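Local coordinates for protein aspartate-semialdehyde dehydrogenase (PDB 5CEF) that catalyses the NADPH-dependent reductive dephosphorylation of 4-phospho-L-aspartate to L-aspartate semialdehyde, on the route to methionine and threonine, at residues A[37-51]-A[67-81]. Residues are numbered along the deposited sequence; the frame is centred on the assembly and turned at random.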
# COMPACT_ATOMS: atom_id res chain seq x y z
N HIS A 37 -29.13 21.53 17.13
CA HIS A 37 -30.55 21.76 17.30
C HIS A 37 -31.42 21.17 16.19
O HIS A 37 -32.55 20.78 16.44
CB HIS A 37 -30.80 23.26 17.42
CG HIS A 37 -32.19 23.61 17.81
ND1 HIS A 37 -32.74 23.27 19.04
CD2 HIS A 37 -33.16 24.27 17.13
CE1 HIS A 37 -33.98 23.69 19.09
NE2 HIS A 37 -34.27 24.31 17.95
N ALA A 38 -30.92 21.16 14.94
CA ALA A 38 -31.71 20.71 13.78
C ALA A 38 -30.84 19.97 12.78
O ALA A 38 -29.86 20.53 12.26
CB ALA A 38 -32.38 21.89 13.11
N LEU A 39 -31.16 18.70 12.55
CA LEU A 39 -30.46 17.89 11.57
C LEU A 39 -31.30 17.69 10.30
O LEU A 39 -32.49 17.41 10.37
CB LEU A 39 -30.19 16.54 12.16
CG LEU A 39 -29.56 16.51 13.52
CD1 LEU A 39 -29.20 15.07 13.84
CD2 LEU A 39 -28.32 17.38 13.56
N GLY A 40 -30.68 17.85 9.14
CA GLY A 40 -31.36 17.61 7.86
C GLY A 40 -30.71 16.45 7.11
O GLY A 40 -29.49 16.38 7.01
N ALA A 41 -31.53 15.55 6.57
CA ALA A 41 -31.06 14.48 5.70
C ALA A 41 -32.09 14.28 4.61
O ALA A 41 -32.86 15.19 4.31
CB ALA A 41 -30.84 13.21 6.49
N SER A 42 -32.13 13.11 3.98
CA SER A 42 -33.06 12.90 2.86
C SER A 42 -34.54 12.81 3.31
O SER A 42 -34.85 12.62 4.50
CB SER A 42 -32.68 11.64 2.05
OG SER A 42 -32.82 10.45 2.83
N SER A 43 -35.43 12.95 2.34
CA SER A 43 -36.86 12.70 2.54
C SER A 43 -37.15 11.27 2.98
O SER A 43 -38.10 11.02 3.71
CB SER A 43 -37.61 13.03 1.25
OG SER A 43 -37.55 14.44 1.02
N ARG A 44 -36.31 10.34 2.56
CA ARG A 44 -36.41 8.94 3.01
C ARG A 44 -36.08 8.77 4.50
O ARG A 44 -36.68 7.93 5.16
CB ARG A 44 -35.52 8.07 2.11
CG ARG A 44 -35.24 6.63 2.44
CD ARG A 44 -33.94 6.23 1.75
NE ARG A 44 -33.88 4.82 1.34
CZ ARG A 44 -34.59 4.26 0.35
NH1 ARG A 44 -35.48 4.97 -0.35
NH2 ARG A 44 -34.44 2.97 0.05
N SER A 45 -35.14 9.55 5.04
CA SER A 45 -34.76 9.41 6.46
C SER A 45 -35.61 10.26 7.39
O SER A 45 -35.64 10.02 8.58
CB SER A 45 -33.27 9.71 6.66
OG SER A 45 -32.47 8.86 5.87
N ALA A 46 -36.29 11.27 6.86
CA ALA A 46 -36.99 12.24 7.70
C ALA A 46 -37.95 11.58 8.66
O ALA A 46 -38.59 10.61 8.31
CB ALA A 46 -37.74 13.25 6.86
N GLY A 47 -38.01 12.09 9.88
CA GLY A 47 -38.86 11.54 10.92
C GLY A 47 -38.23 10.43 11.74
O GLY A 47 -38.75 10.06 12.79
N GLN A 48 -37.11 9.88 11.30
CA GLN A 48 -36.45 8.85 12.08
C GLN A 48 -35.35 9.46 12.95
O GLN A 48 -34.89 10.54 12.69
CB GLN A 48 -35.85 7.78 11.16
CG GLN A 48 -36.89 6.91 10.44
CD GLN A 48 -36.26 5.93 9.47
OE1 GLN A 48 -35.61 4.95 9.89
NE2 GLN A 48 -36.39 6.20 8.18
N GLN A 49 -34.93 8.71 13.95
CA GLN A 49 -33.85 9.13 14.82
C GLN A 49 -32.52 8.92 14.15
O GLN A 49 -32.31 7.92 13.45
CB GLN A 49 -33.89 8.39 16.16
CG GLN A 49 -35.15 8.67 16.96
CD GLN A 49 -35.09 8.15 18.38
OE1 GLN A 49 -34.20 7.38 18.76
NE2 GLN A 49 -36.06 8.57 19.18
N TYR A 50 -31.61 9.87 14.40
CA TYR A 50 -30.30 9.87 13.75
C TYR A 50 -29.65 8.50 13.88
O TYR A 50 -29.16 7.92 12.89
CB TYR A 50 -29.39 10.98 14.35
CG TYR A 50 -28.08 11.19 13.60
CD1 TYR A 50 -28.07 11.85 12.39
CD2 TYR A 50 -26.87 10.70 14.09
CE1 TYR A 50 -26.90 12.03 11.68
CE2 TYR A 50 -25.68 10.87 13.37
CZ TYR A 50 -25.71 11.55 12.16
OH TYR A 50 -24.57 11.74 11.42
N ALA A 51 -29.62 7.98 15.10
CA ALA A 51 -28.92 6.73 15.38
C ALA A 51 -29.40 5.56 14.51
O ALA A 51 -28.60 4.71 14.14
CB ALA A 51 -29.05 6.39 16.87
N ARG A 67 -28.06 10.95 19.70
CA ARG A 67 -28.55 9.58 19.45
C ARG A 67 -30.05 9.60 19.12
O ARG A 67 -30.50 9.02 18.09
CB ARG A 67 -28.24 8.69 20.67
CG ARG A 67 -28.74 7.26 20.56
CD ARG A 67 -27.64 6.27 20.21
NE ARG A 67 -26.69 6.06 21.29
CZ ARG A 67 -25.49 5.50 21.13
NH1 ARG A 67 -25.07 5.12 19.93
NH2 ARG A 67 -24.70 5.33 22.19
N HIS A 68 -30.81 10.32 19.95
CA HIS A 68 -32.26 10.34 19.87
C HIS A 68 -32.84 11.62 19.22
O HIS A 68 -34.05 11.81 19.21
CB HIS A 68 -32.84 10.12 21.28
CG HIS A 68 -32.44 8.81 21.90
ND1 HIS A 68 -32.58 7.60 21.24
CD2 HIS A 68 -31.92 8.52 23.11
CE1 HIS A 68 -32.16 6.63 22.02
NE2 HIS A 68 -31.75 7.16 23.16
N MET A 69 -31.99 12.44 18.60
CA MET A 69 -32.48 13.56 17.78
C MET A 69 -33.08 13.05 16.48
O MET A 69 -32.61 12.04 15.89
CB MET A 69 -31.35 14.53 17.40
CG MET A 69 -30.98 15.54 18.47
SD MET A 69 -29.74 16.71 17.92
CE MET A 69 -30.76 17.95 17.15
N VAL A 70 -34.08 13.75 16.02
CA VAL A 70 -34.75 13.32 14.83
C VAL A 70 -34.28 14.13 13.63
O VAL A 70 -34.33 15.37 13.68
CB VAL A 70 -36.26 13.47 15.03
CG1 VAL A 70 -37.04 13.28 13.73
CG2 VAL A 70 -36.75 12.51 16.12
N VAL A 71 -34.00 13.45 12.53
CA VAL A 71 -33.65 14.12 11.28
C VAL A 71 -34.91 14.57 10.55
O VAL A 71 -35.95 13.93 10.64
CB VAL A 71 -32.73 13.31 10.36
CG1 VAL A 71 -31.55 12.74 11.14
CG2 VAL A 71 -33.48 12.21 9.65
N HIS A 72 -34.80 15.67 9.83
CA HIS A 72 -35.93 16.25 9.09
C HIS A 72 -35.54 16.50 7.65
O HIS A 72 -34.42 16.19 7.24
CB HIS A 72 -36.35 17.55 9.73
CG HIS A 72 -36.56 17.43 11.20
ND1 HIS A 72 -37.60 16.73 11.75
CD2 HIS A 72 -35.85 17.93 12.24
CE1 HIS A 72 -37.54 16.82 13.06
NE2 HIS A 72 -36.49 17.54 13.38
N GLU A 73 -36.47 17.04 6.88
CA GLU A 73 -36.17 17.41 5.53
C GLU A 73 -35.22 18.60 5.53
O GLU A 73 -35.21 19.36 6.48
CB GLU A 73 -37.45 17.74 4.74
CG GLU A 73 -38.24 16.50 4.32
CD GLU A 73 -39.44 16.74 3.45
OE1 GLU A 73 -39.79 17.92 3.21
OE2 GLU A 73 -40.01 15.71 3.01
N CYS A 74 -34.47 18.77 4.44
CA CYS A 74 -33.55 19.88 4.27
C CYS A 74 -34.28 21.09 3.72
O CYS A 74 -34.09 21.47 2.56
CB CYS A 74 -32.36 19.50 3.39
SG CYS A 74 -31.19 18.26 4.05
N ARG A 75 -35.16 21.68 4.52
CA ARG A 75 -35.78 22.99 4.17
C ARG A 75 -35.82 23.90 5.40
O ARG A 75 -35.84 23.42 6.51
CB ARG A 75 -37.20 22.86 3.56
CG ARG A 75 -37.91 21.56 3.89
CD ARG A 75 -39.43 21.60 3.68
NE ARG A 75 -40.03 20.52 4.50
CZ ARG A 75 -40.59 20.69 5.69
NH1 ARG A 75 -40.72 21.89 6.24
NH2 ARG A 75 -41.02 19.63 6.37
N PRO A 76 -35.80 25.21 5.19
CA PRO A 76 -35.69 26.18 6.27
C PRO A 76 -36.89 26.22 7.21
O PRO A 76 -36.78 26.69 8.35
CB PRO A 76 -35.56 27.51 5.54
CG PRO A 76 -36.15 27.29 4.17
CD PRO A 76 -35.85 25.85 3.85
N ASP A 77 -38.05 25.73 6.75
CA ASP A 77 -39.26 25.68 7.56
C ASP A 77 -39.51 24.28 8.12
O ASP A 77 -40.59 24.01 8.61
CB ASP A 77 -40.50 26.20 6.80
CG ASP A 77 -40.81 25.41 5.49
OD1 ASP A 77 -40.22 24.34 5.21
OD2 ASP A 77 -41.65 25.89 4.72
N ALA A 78 -38.52 23.41 8.08
CA ALA A 78 -38.66 22.13 8.80
C ALA A 78 -38.35 22.37 10.27
O ALA A 78 -37.86 23.45 10.63
CB ALA A 78 -37.77 21.05 8.21
N PRO A 79 -38.67 21.39 11.13
CA PRO A 79 -38.62 21.67 12.58
C PRO A 79 -37.22 22.02 13.10
O PRO A 79 -36.27 21.25 12.87
CB PRO A 79 -39.11 20.36 13.22
CG PRO A 79 -39.92 19.71 12.16
CD PRO A 79 -39.28 20.08 10.85
N GLY A 80 -37.11 23.16 13.78
CA GLY A 80 -35.87 23.55 14.44
C GLY A 80 -35.05 24.57 13.66
O GLY A 80 -34.35 25.41 14.26
N PHE A 81 -35.19 24.55 12.34
CA PHE A 81 -34.30 25.30 11.50
C PHE A 81 -34.49 26.78 11.64
O PHE A 81 -33.50 27.52 11.73
CB PHE A 81 -34.38 24.85 10.04
CG PHE A 81 -33.64 23.56 9.77
CD1 PHE A 81 -32.27 23.49 9.95
CD2 PHE A 81 -34.29 22.43 9.36
CE1 PHE A 81 -31.57 22.32 9.72
CE2 PHE A 81 -33.60 21.25 9.09
CZ PHE A 81 -32.24 21.19 9.30
O HOH W 1 -35.33 19.78 15.11
O HOH W 2 -32.98 17.67 14.53
O HOH W 3 -34.26 16.50 2.78
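The carbonyl O of M69 receives the amide N of Y50 at 2.8 Å, so the first turn of helix 50-53 is tied to the chain running into strand 71-72. One residue on, the A51 amide reaches R67 O, and just before the helix Q49 turns its side chain to H68. There ND1 of the imidazole donates a hydrogen bond to Q49 OE1 (3.0 Å); the oxygen lies in the ring plane, yet the donor stands above the amide plane, the two planes being 60° apart. V71 is bonded through both its backbone polar atoms to the second half of the type II turn S45-Q48: its N donates to Q48 O and its O accepts from G47 N (2.9 Å). With CG1 anti to the carbonyl carbon (chi1 -48°), its side chain splits between two neighbours, CG1 meeting the edge of the Y50 ring at CD1 (3.8 Å) and CG2 lying against S45. The Y50 hydroxyl is held beyond, by A16 O. Further along, H72 N donates to L39 O and H72 O accepts from A41 N (3.0 Å), the pair of bonds that makes G40 and H72 a parallel bridge and sets the short strand 71-72 beside strand 34-40. A water carries the pairing on, accepting from L39 N and donating to V70 O. Earlier in strand 34-40 than the L39-A41 bonds, A38 CB lies over one face of the F81 ring, 3.7 Å from its centroid, a CH-pi contact, while M69 bends at its thioether to bring CE to H37 O. Strand 71-72 is the outermost strand, within this chain, at one end of the parallel sheet of a Rossmann fold, and the 41-49 loop bonded to it carries S42 and S45, which probably bind NADP(+), as in related enzymes.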